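Local coordinates for protein probable diphthine synthase (Aeropyrum pernix, PDB 1WDE) that probably uses S-adenosyl-L-methionine to trimethylate the modified target histidine of elongation factor 2, forming diphthine in the diphthamide pathway, at residues A91-P94 with M95-T98; S121-Q124 with A125-A129. All coordinates share one frame; numbering follows the deposited sequence.

Contact 1 of 2, residues A91-P94 with M95-T98; sequences AGDP and MVAT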
loop_
_atom_site.group_PDB
_atom_site.type_symbol
_atom_site.label_atom_id
_atom_site.label_comp_id
_atom_site.label_asym_id
_atom_site.label_seq_id
_atom_site.Cartn_x
_atom_site.Cartn_y
_atom_site.Cartn_z
ATOM N N ALA A 91 -4.576 -5.178 -9.916
ATOM C CA ALA A 91 -5.520 -5.434 -8.839
ATOM C C ALA A 91 -5.491 -4.090 -8.075
ATOM O O ALA A 91 -4.469 -3.415 -8.054
ATOM C CB ALA A 91 -5.013 -6.581 -7.943
ATOM N N GLY A 92 -6.594 -3.682 -7.472
ATOM C CA GLY A 92 -6.586 -2.404 -6.778
ATOM C C GLY A 92 -6.719 -1.247 -7.758
ATOM O O GLY A 92 -7.568 -1.274 -8.646
ATOM N N ASP A 93 -5.883 -0.228 -7.603
ATOM C CA ASP A 93 -5.899 0.950 -8.481
ATOM C C ASP A 93 -4.504 1.124 -9.048
ATOM O O ASP A 93 -3.526 1.107 -8.304
ATOM C CB ASP A 93 -6.271 2.211 -7.692
ATOM C CG ASP A 93 -6.358 3.446 -8.569
ATOM O OD1 ASP A 93 -7.480 3.849 -8.930
ATOM O OD2 ASP A 93 -5.304 4.004 -8.904
ATOM N N PRO A 94 -4.390 1.341 -10.363
ATOM C CA PRO A 94 -3.066 1.511 -10.976
ATOM C C PRO A 94 -2.205 2.678 -10.488
ATOM O O PRO A 94 -0.989 2.654 -10.645
ATOM C CB PRO A 94 -3.392 1.606 -12.462
ATOM C CG PRO A 94 -4.745 2.272 -12.473
ATOM C CD PRO A 94 -5.468 1.570 -11.347
HETATM N N MSE A 95 -2.817 3.690 -9.880
HETATM C CA MSE A 95 -2.053 4.844 -9.422
HETATM C C MSE A 95 -1.681 4.759 -7.937
HETATM O O MSE A 95 -0.992 5.634 -7.394
HETATM C CB MSE A 95 -2.851 6.125 -9.687
HETATM C CG MSE A 95 -3.232 6.307 -11.149
HETATM SE SE MSE A 95 -1.640 6.247 -12.286
HETATM C CE MSE A 95 -2.388 6.942 -13.952
ATOM N N VAL A 96 -2.122 3.699 -7.279
ATOM C CA VAL A 96 -1.831 3.553 -5.864
ATOM C C VAL A 96 -0.759 2.527 -5.566
ATOM O O VAL A 96 -0.991 1.328 -5.675
ATOM C CB VAL A 96 -3.110 3.180 -5.064
ATOM C CG1 VAL A 96 -2.758 2.922 -3.578
ATOM C CG2 VAL A 96 -4.127 4.316 -5.165
ATOM N N ALA A 97 0.419 3.006 -5.190
ATOM C CA ALA A 97 1.509 2.120 -4.814
ATOM C C ALA A 97 2.057 1.222 -5.920
ATOM O O ALA A 97 2.256 0.030 -5.709
ATOM C CB ALA A 97 1.076 1.262 -3.628
ATOM N N THR A 98 2.270 1.799 -7.097
ATOM C CA THR A 98 2.857 1.082 -8.236
ATOM C C THR A 98 3.543 2.190 -9.016
ATOM O O THR A 98 3.325 3.364 -8.726
ATOM C CB THR A 98 1.804 0.444 -9.153
ATOM O OG1 THR A 98 1.238 1.456 -9.994
ATOM C CG2 THR A 98 0.695 -0.208 -8.335
HETATM O O HOH W 1 1.620 4.863 -10.584
#
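Asp-93 carries CG trans to its own nitrogen (chi1 -178°), which folds the carboxylate forward along the chain and sets OD2 before the amide of Met-95. Met-95 N donates to Asp-93 OD2 at 2.7 Å with an N-H...O angle of 155°, reaching the oxygen on its anti side and somewhat out of the carboxylate plane. This side-chain bond to the second residue onward is an Asx turn, and a type I beta turn is laid over it: Val-96 N donates to Asp-93 O at 3.1 Å, arriving from above the carbonyl plane. The valine also packs against the aspartate, its CG2 lying 3.9 Å from Asp-93 CB with the two side chains nearly perpendicular. Gly-92, Asp-93 and Pro-94 form the Gly-Asp-Pro sequence familiar from tetrapyrrole methylases, here in the loop between strand 85-90 and helix 100-109. By similarity, Asp-93 and Val-96 belong to the S-adenosyl-L-methionine site. The other carboxylate oxygen, OD1, accepts from Tyr-116 OH and Gly-119 N, so partners on both oxygens fix the rotation of the buried group. An alanine in place of Asp-93 would remove the carboxylate and probably leave the amide of Met-95 and the tyrosine hydroxyl without their acceptor, letting the turn shift. Further on, Thr-98 has OG1 between its own N and carbonyl carbon (chi1 78°), from where it donates to Pro-94 O at 2.6 Å; the same hydroxyl also meets His-100 N in a hydrogen bond at the start of the following helix. A water donates to Thr-98 O at 2.9 Å and only weakly to Pro-94 O. Met-95, present as selenomethionine, bends at chi2 and brings SE to 4.0 Å from Pro-94 O, while its side chain also touches Tyr-116.

Contact 2 of 2, residues S121-Q124 with A125-A129; sequences SGVQ and AARGA
Gly-122 O receives the amide of Ala-126 at 2.8 Å, the shortest of the hydrogen bonds that join 121-124 to 125-129. The next bonds repeat the same i to i+4 step: Arg-127 N reaches Val-123 O at 3.0 Å, almost straight at 175°, and Gly-128 N reaches Gln-124 O. Ahead of them, Ala-125 N donates to Ser-121 O at 3.1 Å. Ser-121 is the N-cap of helix 122-130, and its OG accepts from Gln-124 N at 3.2 Å, giving an amide of the first turn a partner that the helix itself cannot supply. By similarity, Ser-121 and Gly-122 contribute to the S-adenosyl-L-methionine site, which would put the cap at the end of the helix facing the cofactor. One turn on, Val-123 and Arg-127 lie side by side and point the same way. With CG trans to its carbonyl carbon (chi1 -72°), the arginine leaves the helix beside the Val-123 carbonyl, CG 3.4 Å from Val-123 O, and then runs extended to the guanidinium. Val-123 CG1 sits over one face of that group, toward its rim, 3.9 Å from Arg-127 NE. The same NE is hydrogen-bonded to Thr-170 OG1, and Val-123 rests on Thr-170 and Leu-172, so this flank of the helix lies against strand 168-173. Ala-126, whose CB packs 3.2 Å from Gly-122 O, touches Val-216 of strand 213-217.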
loop_
_atom_site.group_PDB
_atom_site.type_symbol
_atom_site.label_atom_id
_atom_site.label_comp_id
_atom_site.label_asym_id
_atom_site.label_seq_id
_atom_site.Cartn_x
_atom_site.Cartn_y
_atom_site.Cartn_z
ATOM N N SER A 121 -8.695 0.424 -4.253
ATOM C CA SER A 121 -7.449 -0.206 -3.835
ATOM C C SER A 121 -7.580 -0.740 -2.408
ATOM O O SER A 121 -8.386 -0.243 -1.608
ATOM C CB SER A 121 -6.266 0.751 -3.944
ATOM O OG SER A 121 -6.186 1.591 -2.839
ATOM N N GLY A 122 -6.825 -1.790 -2.118
ATOM C CA GLY A 122 -6.855 -2.378 -0.794
ATOM C C GLY A 122 -6.342 -1.389 0.235
ATOM O O GLY A 122 -6.738 -1.434 1.399
ATOM N N VAL A 123 -5.464 -0.489 -0.191
ATOM C CA VAL A 123 -4.930 0.511 0.727
ATOM C C VAL A 123 -6.055 1.406 1.221
ATOM O O VAL A 123 -6.167 1.665 2.417
ATOM C CB VAL A 123 -3.876 1.431 0.049
ATOM C CG1 VAL A 123 -3.420 2.504 1.037
ATOM C CG2 VAL A 123 -2.672 0.605 -0.428
ATOM N N GLN A 124 -6.875 1.899 0.294
ATOM C CA GLN A 124 -7.982 2.798 0.638
ATOM C C GLN A 124 -8.997 2.088 1.517
ATOM O O GLN A 124 -9.468 2.652 2.516
ATOM C CB GLN A 124 -8.669 3.324 -0.642
ATOM C CG GLN A 124 -10.101 3.857 -0.413
ATOM C CD GLN A 124 -11.014 3.729 -1.648
ATOM O OE1 GLN A 124 -12.238 3.863 -1.542
ATOM N NE2 GLN A 124 -10.419 3.467 -2.813
ATOM N N ALA A 125 -9.331 0.852 1.144
ATOM C CA ALA A 125 -10.287 0.069 1.914
ATOM C C ALA A 125 -9.739 -0.211 3.324
ATOM O O ALA A 125 -10.488 -0.176 4.287
ATOM C CB ALA A 125 -10.593 -1.252 1.207
ATOM N N ALA A 126 -8.439 -0.478 3.435
ATOM C CA ALA A 126 -7.831 -0.747 4.739
ATOM C C ALA A 126 -7.912 0.510 5.607
ATOM O O ALA A 126 -8.376 0.440 6.743
ATOM C CB ALA A 126 -6.398 -1.170 4.567
ATOM N N ARG A 127 -7.468 1.657 5.077
ATOM C CA ARG A 127 -7.541 2.898 5.839
ATOM C C ARG A 127 -8.983 3.116 6.259
ATOM O O ARG A 127 -9.267 3.445 7.416
ATOM C CB ARG A 127 -7.100 4.088 5.001
ATOM C CG ARG A 127 -5.627 4.135 4.731
ATOM C CD ARG A 127 -5.351 5.273 3.764
ATOM N NE ARG A 127 -3.928 5.490 3.560
ATOM C CZ ARG A 127 -3.447 6.343 2.671
ATOM N NH1 ARG A 127 -4.287 7.039 1.908
ATOM N NH2 ARG A 127 -2.145 6.520 2.560
ATOM N N GLY A 128 -9.899 2.899 5.323
ATOM C CA GLY A 128 -11.308 3.102 5.627
ATOM C C GLY A 128 -11.836 2.194 6.729
ATOM O O GLY A 128 -12.627 2.617 7.584
ATOM N N ALA A 129 -11.392 0.941 6.732
ATOM C CA ALA A 129 -11.872 0.005 7.756
ATOM C C ALA A 129 -11.471 0.386 9.188
ATOM O O ALA A 129 -12.175 0.033 10.122
ATOM C CB ALA A 129 -11.387 -1.426 7.441
#

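In the fold
Contact 1 is a loop built round a beta turn, after strand 85-90 of the parallel sheet, whereas contact 2 is the start of helix 122-130, which packs on the mixed sheet. Each is partly buried, with centres about 12 Å apart. Side-chain oxygens of Asp-93 and Thr-98 hold the turn in shape; in the helix, main-chain bonds do most of the work, and the polar side-chain bonds described are those of the Ser-121 cap and of Arg-127. The two meet where residues of the predicted cofactor site gather: Val-96 CG1 packs 3.8 Å from Ser-121 OG and 3.9 Å from Val-123 CG2, and Ser-121 CB approaches Asp-93 N.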